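Local coordinates for actin-related protein 8 (Homo sapiens, PDB 4FO0) that binds ATP, has low basal ATPase activity and is a proposed core component of the INO80 chromatin-remodelling complex, at residues W289-A294 against Y346-G351; F296-C301 against C309-H314. All blocks are in the same frame, centred on the assembly; numbering follows the deposited sequence.

Contact 1. Residues W289-A294 against Y346-G351; sequences WLMQRA and YQFRLG
In the part of the actin fold that corresponds to subdomain 4, the last turn of helix 280-293 and the residue that follows it rest against strand 343-350, the middle strand of a three-stranded antiparallel sheet, through M291 and A294 on the helix side and F348 and L350 on the strand side. The centre of the contact is a Met-aromatic pair. M291 SD comes to the edge of the F348 ring, 3.9 Å from F348 CZ. The direction from the ring centroid to the sulfur lies 80° off the ring normal. The two side chains meet at about a right angle. F348 holds its CG between the backbone N and the carbonyl carbon (chi1 90°), which sends the ring out toward the helix with CZ leading. The same sulfur also touches L350, with CD1 4.2 Å from M291 SD, while the other methyl, CD2, packs 4.4 Å from A294 CB. A294 is where the chain leaves helical geometry. Around the contact, helix 102-109 touches both A294 and F348, and N109 hydrogen-bonds to A294 O and to R349 N. Between the two segments a thioether meets an aromatic edge and aliphatic groups, all four residues buried; without a charge or a hydrogen bond between the segments, the contact probably rests mainly on dispersion and close fit, with the sulfur bridging F348 and L350.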
loop_
_atom_site.group_PDB
_atom_site.type_symbol
_atom_site.label_atom_id
_atom_site.label_comp_id
_atom_site.label_asym_id
_atom_site.label_seq_id
_atom_site.Cartn_x
_atom_site.Cartn_y
_atom_site.Cartn_z
ATOM N N TRP A 289 7.652 17.588 -3.622
ATOM C CA TRP A 289 8.729 18.488 -3.185
ATOM C C TRP A 289 9.699 18.776 -4.321
ATOM O O TRP A 289 10.132 19.922 -4.521
ATOM C CB TRP A 289 9.470 17.885 -1.997
ATOM C CG TRP A 289 10.836 18.464 -1.687
ATOM C CD1 TRP A 289 11.117 19.707 -1.183
ATOM C CD2 TRP A 289 12.099 17.803 -1.829
ATOM N NE1 TRP A 289 12.476 19.861 -1.018
ATOM C CE2 TRP A 289 13.099 18.700 -1.410
ATOM C CE3 TRP A 289 12.479 16.531 -2.278
ATOM C CZ2 TRP A 289 14.458 18.372 -1.429
ATOM C CZ3 TRP A 289 13.827 16.208 -2.294
ATOM C CH2 TRP A 289 14.800 17.125 -1.871
ATOM N N LEU A 290 10.016 17.746 -5.097
ATOM C CA LEU A 290 10.883 17.940 -6.252
ATOM C C LEU A 290 10.209 18.865 -7.263
ATOM O O LEU A 290 10.832 19.810 -7.756
ATOM C CB LEU A 290 11.256 16.601 -6.884
ATOM C CG LEU A 290 12.045 15.663 -5.970
ATOM C CD1 LEU A 290 12.154 14.235 -6.541
ATOM C CD2 LEU A 290 13.404 16.245 -5.715
ATOM N N MET A 291 8.938 18.600 -7.565
ATOM C CA MET A 291 8.192 19.429 -8.518
ATOM C C MET A 291 8.076 20.890 -8.085
ATOM O O MET A 291 8.104 21.789 -8.913
ATOM C CB MET A 291 6.801 18.874 -8.764
ATOM C CG MET A 291 6.790 17.586 -9.552
ATOM S SD MET A 291 5.111 17.063 -10.024
ATOM C CE MET A 291 4.251 16.926 -8.464
ATOM N N GLN A 292 7.930 21.145 -6.797
ATOM C CA GLN A 292 7.914 22.530 -6.363
ATOM C C GLN A 292 9.185 23.235 -6.809
ATOM O O GLN A 292 9.129 24.333 -7.361
ATOM C CB GLN A 292 7.773 22.615 -4.862
ATOM C CG GLN A 292 6.367 22.483 -4.376
ATOM C CD GLN A 292 6.309 22.576 -2.869
ATOM O OE1 GLN A 292 6.780 21.680 -2.162
ATOM N NE2 GLN A 292 5.758 23.675 -2.364
ATOM N N ARG A 293 10.330 22.595 -6.584
ATOM C CA ARG A 293 11.602 23.158 -7.018
ATOM C C ARG A 293 11.635 23.421 -8.531
ATOM O O ARG A 293 12.320 24.322 -8.991
ATOM C CB ARG A 293 12.774 22.267 -6.587
ATOM C CG ARG A 293 12.957 22.185 -5.085
ATOM C CD ARG A 293 13.502 20.817 -4.637
ATOM N NE ARG A 293 14.961 20.713 -4.718
ATOM C CZ ARG A 293 15.633 20.213 -5.754
ATOM N NH1 ARG A 293 16.958 20.165 -5.714
ATOM N NH2 ARG A 293 14.990 19.760 -6.830
ATOM N N ALA A 294 10.891 22.643 -9.304
ATOM C CA ALA A 294 10.818 22.876 -10.744
ATOM C C ALA A 294 9.735 23.888 -11.141
ATOM O O ALA A 294 9.423 24.023 -12.325
ATOM C CB ALA A 294 10.604 21.569 -11.480
ATOM N N TYR A 346 -3.228 22.093 -17.078
ATOM C CA TYR A 346 -1.912 22.689 -16.861
ATOM C C TYR A 346 -0.839 22.124 -17.797
ATOM O O TYR A 346 -0.689 20.903 -17.931
ATOM C CB TYR A 346 -1.451 22.414 -15.435
ATOM C CG TYR A 346 -2.084 23.275 -14.371
ATOM C CD1 TYR A 346 -1.471 24.455 -13.960
ATOM C CD2 TYR A 346 -3.262 22.890 -13.741
ATOM C CE1 TYR A 346 -2.022 25.243 -12.973
ATOM C CE2 TYR A 346 -3.834 23.683 -12.747
ATOM C CZ TYR A 346 -3.208 24.858 -12.373
ATOM O OH TYR A 346 -3.751 25.656 -11.391
ATOM N N GLN A 347 -0.087 23.018 -18.433
ATOM C CA GLN A 347 1.166 22.637 -19.088
ATOM C C GLN A 347 2.299 22.699 -18.079
ATOM O O GLN A 347 2.389 23.638 -17.280
ATOM C CB GLN A 347 1.520 23.601 -20.223
ATOM C CG GLN A 347 0.438 23.814 -21.245
ATOM C CD GLN A 347 -0.024 22.517 -21.860
ATOM O OE1 GLN A 347 0.780 21.717 -22.343
ATOM N NE2 GLN A 347 -1.331 22.292 -21.839
ATOM N N PHE A 348 3.179 21.712 -18.095
ATOM C CA PHE A 348 4.486 21.994 -17.517
ATOM C C PHE A 348 5.592 21.042 -17.864
ATOM O O PHE A 348 5.369 19.961 -18.419
ATOM C CB PHE A 348 4.425 22.278 -16.022
ATOM C CG PHE A 348 4.559 21.077 -15.168
ATOM C CD1 PHE A 348 5.268 21.153 -13.968
ATOM C CD2 PHE A 348 3.948 19.887 -15.523
ATOM C CE1 PHE A 348 5.385 20.055 -13.148
ATOM C CE2 PHE A 348 4.065 18.772 -14.712
ATOM C CZ PHE A 348 4.782 18.857 -13.522
ATOM N N ARG A 349 6.803 21.489 -17.564
ATOM C CA ARG A 349 7.996 20.799 -18.024
ATOM C C ARG A 349 8.678 20.058 -16.880
ATOM O O ARG A 349 8.923 20.634 -15.825
ATOM C CB ARG A 349 8.932 21.815 -18.642
ATOM C CG ARG A 349 9.778 21.272 -19.739
ATOM C CD ARG A 349 10.454 22.421 -20.444
ATOM N NE ARG A 349 9.757 22.750 -21.678
ATOM C CZ ARG A 349 10.045 23.806 -22.425
ATOM N NH1 ARG A 349 11.005 24.638 -22.040
ATOM N NH2 ARG A 349 9.371 24.036 -23.544
ATOM N N LEU A 350 8.951 18.771 -17.081
ATOM C CA LEU A 350 9.602 17.967 -16.051
ATOM C C LEU A 350 10.854 17.281 -16.537
ATOM O O LEU A 350 10.924 16.806 -17.680
ATOM C CB LEU A 350 8.651 16.905 -15.512
ATOM C CG LEU A 350 7.889 17.381 -14.287
ATOM C CD1 LEU A 350 7.107 16.243 -13.675
ATOM C CD2 LEU A 350 8.870 17.999 -13.302
ATOM N N GLY A 351 11.827 17.189 -15.638
ATOM C CA GLY A 351 13.050 16.460 -15.918
ATOM C C GLY A 351 13.272 15.220 -15.073
ATOM O O GLY A 351 12.550 14.224 -15.162
#

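Contact 2. Residues F296-C301 against C309-H314; sequences FPYREC and CLLLQH. With ATP (adenosine-5'-triphosphate), chain C.
Y298 and C301, at the two ends of a type I beta turn, lean on L311 and L312 of helix 306-319. Y298 is the one to follow. Its CB points toward the helix, and with CG anti to the backbone N (chi1 177°) the ring carries on in that direction. On the ring, CD2 reaches L311 CD2 at 3.6 Å, and the next atom along, CE2, lies 3.8 Å from that same L311 methyl, which comes in obliquely. One ring face has the backbone N of C301 above its centre, 3.7 Å from the plane, so the turn folds back over its own tyrosine. At the tip, OH hydrogen-bonds to D308, about one turn before L311 and L312 on the same helix, and to a bound glycerol, probably from the crystallisation liquor. Beside this, C301 SG faces the forked end of L312, equally far, 4.1 Å, from L312 CD1 and L312 CD2; Y288 of helix 280-293 touches both residues. The next residue on the helix, Q313, looks the other way, into the nucleotide pocket, where its CD lies 3.6 Å from ATP O2'. With an alanine at Q313, the ribose hydroxyls would probably lose their amide neighbour and a gap would open beside the sugar. The helix is thus two-sided: L311 and L312 meet the turn by apolar packing, supplemented at the tyrosine tip by the bond to D308, while Q313 presents a polar amide to the sugar of the nucleotide.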
loop_
_atom_site.group_PDB
_atom_site.type_symbol
_atom_site.label_atom_id
_atom_site.label_comp_id
_atom_site.label_asym_id
_atom_site.label_seq_id
_atom_site.Cartn_x
_atom_site.Cartn_y
_atom_site.Cartn_z
ATOM N N PHE A 296 6.335 23.947 -10.001
ATOM C CA PHE A 296 5.009 23.337 -10.080
ATOM C C PHE A 296 3.898 24.383 -10.132
ATOM O O PHE A 296 3.715 25.153 -9.182
ATOM C CB PHE A 296 4.821 22.449 -8.855
ATOM C CG PHE A 296 3.584 21.634 -8.881
ATOM C CD1 PHE A 296 3.334 20.761 -9.938
ATOM C CD2 PHE A 296 2.671 21.714 -7.832
ATOM C CE1 PHE A 296 2.177 19.984 -9.952
ATOM C CE2 PHE A 296 1.524 20.945 -7.836
ATOM C CZ PHE A 296 1.275 20.073 -8.897
ATOM N N PRO A 297 3.132 24.396 -11.231
ATOM C CA PRO A 297 2.272 25.547 -11.516
ATOM C C PRO A 297 1.052 25.634 -10.600
ATOM O O PRO A 297 0.466 26.703 -10.485
ATOM C CB PRO A 297 1.851 25.324 -12.973
ATOM C CG PRO A 297 2.388 23.961 -13.367
ATOM C CD PRO A 297 2.856 23.276 -12.138
ATOM N N TYR A 298 0.668 24.536 -9.960
ATOM C CA TYR A 298 -0.436 24.581 -9.007
ATOM C C TYR A 298 0.085 25.050 -7.640
ATOM O O TYR A 298 0.424 24.254 -6.769
ATOM C CB TYR A 298 -1.126 23.216 -8.918
ATOM C CG TYR A 298 -2.247 23.133 -7.907
ATOM C CD1 TYR A 298 -2.999 24.256 -7.570
ATOM C CD2 TYR A 298 -2.543 21.933 -7.271
ATOM C CE1 TYR A 298 -4.019 24.176 -6.632
ATOM C CE2 TYR A 298 -3.561 21.848 -6.340
ATOM C CZ TYR A 298 -4.297 22.969 -6.026
ATOM O OH TYR A 298 -5.313 22.879 -5.102
ATOM N N ARG A 299 0.071 26.324 -7.399
ATOM C CA ARG A 299 0.804 26.845 -6.306
ATOM C C ARG A 299 0.079 26.815 -5.007
ATOM O O ARG A 299 0.662 27.018 -4.000
ATOM C CB ARG A 299 1.207 28.259 -6.598
ATOM C CG ARG A 299 2.354 28.388 -7.550
ATOM C CD ARG A 299 1.988 29.303 -8.681
ATOM N NE ARG A 299 2.810 29.080 -9.858
ATOM C CZ ARG A 299 2.439 29.394 -11.095
ATOM N NH1 ARG A 299 1.249 29.919 -11.316
ATOM N NH2 ARG A 299 3.245 29.151 -12.116
ATOM N N GLU A 300 -1.200 26.562 -5.002
ATOM C CA GLU A 300 -1.910 26.546 -3.752
ATOM C C GLU A 300 -2.218 25.176 -3.254
ATOM O O GLU A 300 -3.061 25.007 -2.444
ATOM C CB GLU A 300 -3.189 27.321 -3.879
ATOM C CG GLU A 300 -3.720 27.322 -5.277
ATOM C CD GLU A 300 -3.326 28.557 -6.016
ATOM O OE1 GLU A 300 -2.861 28.441 -7.172
ATOM O OE2 GLU A 300 -3.483 29.621 -5.403
ATOM N N CYS A 301 -1.493 24.208 -3.751
ATOM C CA CYS A 301 -1.460 22.872 -3.237
ATOM C C CYS A 301 -1.020 22.793 -1.803
ATOM O O CYS A 301 -0.188 23.516 -1.372
ATOM C CB CYS A 301 -0.526 22.076 -4.110
ATOM S SG CYS A 301 -0.672 20.316 -4.099
ATOM N N CYS A 309 -3.934 15.729 -2.240
ATOM C CA CYS A 309 -3.264 14.464 -2.049
ATOM C C CYS A 309 -3.633 13.447 -3.104
ATOM O O CYS A 309 -2.769 12.724 -3.597
ATOM C CB CYS A 309 -3.529 13.929 -0.655
ATOM S SG CYS A 309 -2.564 14.838 0.527
ATOM N N LEU A 310 -4.909 13.389 -3.462
ATOM C CA LEU A 310 -5.323 12.510 -4.556
ATOM C C LEU A 310 -4.627 12.933 -5.849
ATOM O O LEU A 310 -4.210 12.094 -6.650
ATOM C CB LEU A 310 -6.850 12.516 -4.730
ATOM C CG LEU A 310 -7.645 11.921 -3.568
ATOM C CD1 LEU A 310 -9.117 12.141 -3.782
ATOM C CD2 LEU A 310 -7.360 10.436 -3.435
ATOM N N LEU A 311 -4.496 14.243 -6.033
ATOM C CA LEU A 311 -3.810 14.800 -7.193
ATOM C C LEU A 311 -2.341 14.381 -7.238
ATOM O O LEU A 311 -1.852 13.897 -8.263
ATOM C CB LEU A 311 -3.902 16.318 -7.169
ATOM C CG LEU A 311 -3.188 17.008 -8.330
ATOM C CD1 LEU A 311 -3.855 16.656 -9.649
ATOM C CD2 LEU A 311 -3.161 18.505 -8.110
ATOM N N LEU A 312 -1.641 14.567 -6.121
ATOM C CA LEU A 312 -0.240 14.182 -6.025
ATOM C C LEU A 312 -0.057 12.690 -6.290
ATOM O O LEU A 312 0.788 12.309 -7.108
ATOM C CB LEU A 312 0.346 14.604 -4.678
ATOM C CG LEU A 312 0.270 16.131 -4.479
ATOM C CD1 LEU A 312 0.776 16.586 -3.105
ATOM C CD2 LEU A 312 1.001 16.864 -5.606
ATOM N N GLN A 313 -0.862 11.844 -5.643
ATOM C CA GLN A 313 -0.789 10.419 -5.948
ATOM C C GLN A 313 -0.926 10.229 -7.444
ATOM O O GLN A 313 -0.173 9.467 -8.056
ATOM C CB GLN A 313 -1.867 9.606 -5.232
ATOM C CG GLN A 313 -1.733 9.584 -3.744
ATOM C CD GLN A 313 -1.222 8.261 -3.222
ATOM O OE1 GLN A 313 -0.057 8.144 -2.812
ATOM N NE2 GLN A 313 -2.097 7.252 -3.212
ATOM N N HIS A 314 -1.881 10.938 -8.038
ATOM C CA HIS A 314 -2.191 10.709 -9.439
ATOM C C HIS A 314 -1.034 11.133 -10.332
ATOM O O HIS A 314 -0.657 10.411 -11.255
ATOM C CB HIS A 314 -3.473 11.428 -9.846
ATOM C CG HIS A 314 -3.717 11.408 -11.321
ATOM N ND1 HIS A 314 -4.017 10.251 -12.009
ATOM C CD2 HIS A 314 -3.670 12.398 -12.246
ATOM C CE1 HIS A 314 -4.157 10.531 -13.294
ATOM N NE2 HIS A 314 -3.944 11.823 -13.465
HETATM P PG ATP C . -0.189 -0.581 2.758
HETATM O O1G ATP C . 0.091 -1.900 2.093
HETATM O O2G ATP C . -1.050 -0.652 3.995
HETATM O O3G ATP C . 1.008 0.333 2.920
HETATM P PB ATP C . -2.208 -0.393 0.677
HETATM O O1B ATP C . -3.353 0.579 0.768
HETATM O O2B ATP C . -2.387 -1.902 0.758
HETATM O O3B ATP C . -1.111 0.188 1.699
HETATM P PA ATP C . -1.694 -0.574 -2.125
HETATM O O1A ATP C . -3.127 -0.233 -2.441
HETATM O O2A ATP C . -1.142 -1.962 -2.330
HETATM O O3A ATP C . -1.380 -0.038 -0.652
HETATM O "O5'" ATP C . -0.784 0.436 -2.961
HETATM C "C5'" ATP C . -1.111 1.815 -2.894
HETATM C "C4'" ATP C . 0.018 2.600 -3.515
HETATM O "O4'" ATP C . 0.168 2.147 -4.853
HETATM C "C3'" ATP C . -0.267 4.090 -3.588
HETATM O "O3'" ATP C . 0.856 4.820 -3.082
HETATM C "C2'" ATP C . -0.444 4.359 -5.063
HETATM O "O2'" ATP C . -0.009 5.655 -5.447
HETATM C "C1'" ATP C . 0.446 3.292 -5.648
HETATM N N9 ATP C . 0.167 3.103 -7.079
HETATM C C8 ATP C . -0.973 2.641 -7.611
HETATM N N7 ATP C . -0.889 2.607 -8.963
HETATM C C5 ATP C . 0.327 3.052 -9.302
HETATM C C6 ATP C . 1.052 3.278 -10.561
HETATM N N6 ATP C . 0.453 2.992 -11.744
HETATM N N1 ATP C . 2.318 3.769 -10.477
HETATM C C2 ATP C . 2.908 4.053 -9.299
HETATM N N3 ATP C . 2.292 3.877 -8.111
HETATM C C4 ATP C . 1.026 3.386 -8.053
#

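How the contacts relate
Reading from the N terminus, the chain runs out of helix 280-293, through the loop that holds 296-301, into helix 306-319, and then to strands 330-336 and 343-350. Contact 2 closes a short loop, with 7 residues between its segments; contact 1 closes a longer one of 51 residues, and contact 2 is nested wholly inside it. Their centres are 10 Å apart and they touch. M291 O and F296 N, 3.0 Å apart, make a probable hydrogen bond, and P297 packs against both Y346 and F348. Together they tie two successive helices and the three-stranded sheet into one unit, with helix 306-319 on the ATP side.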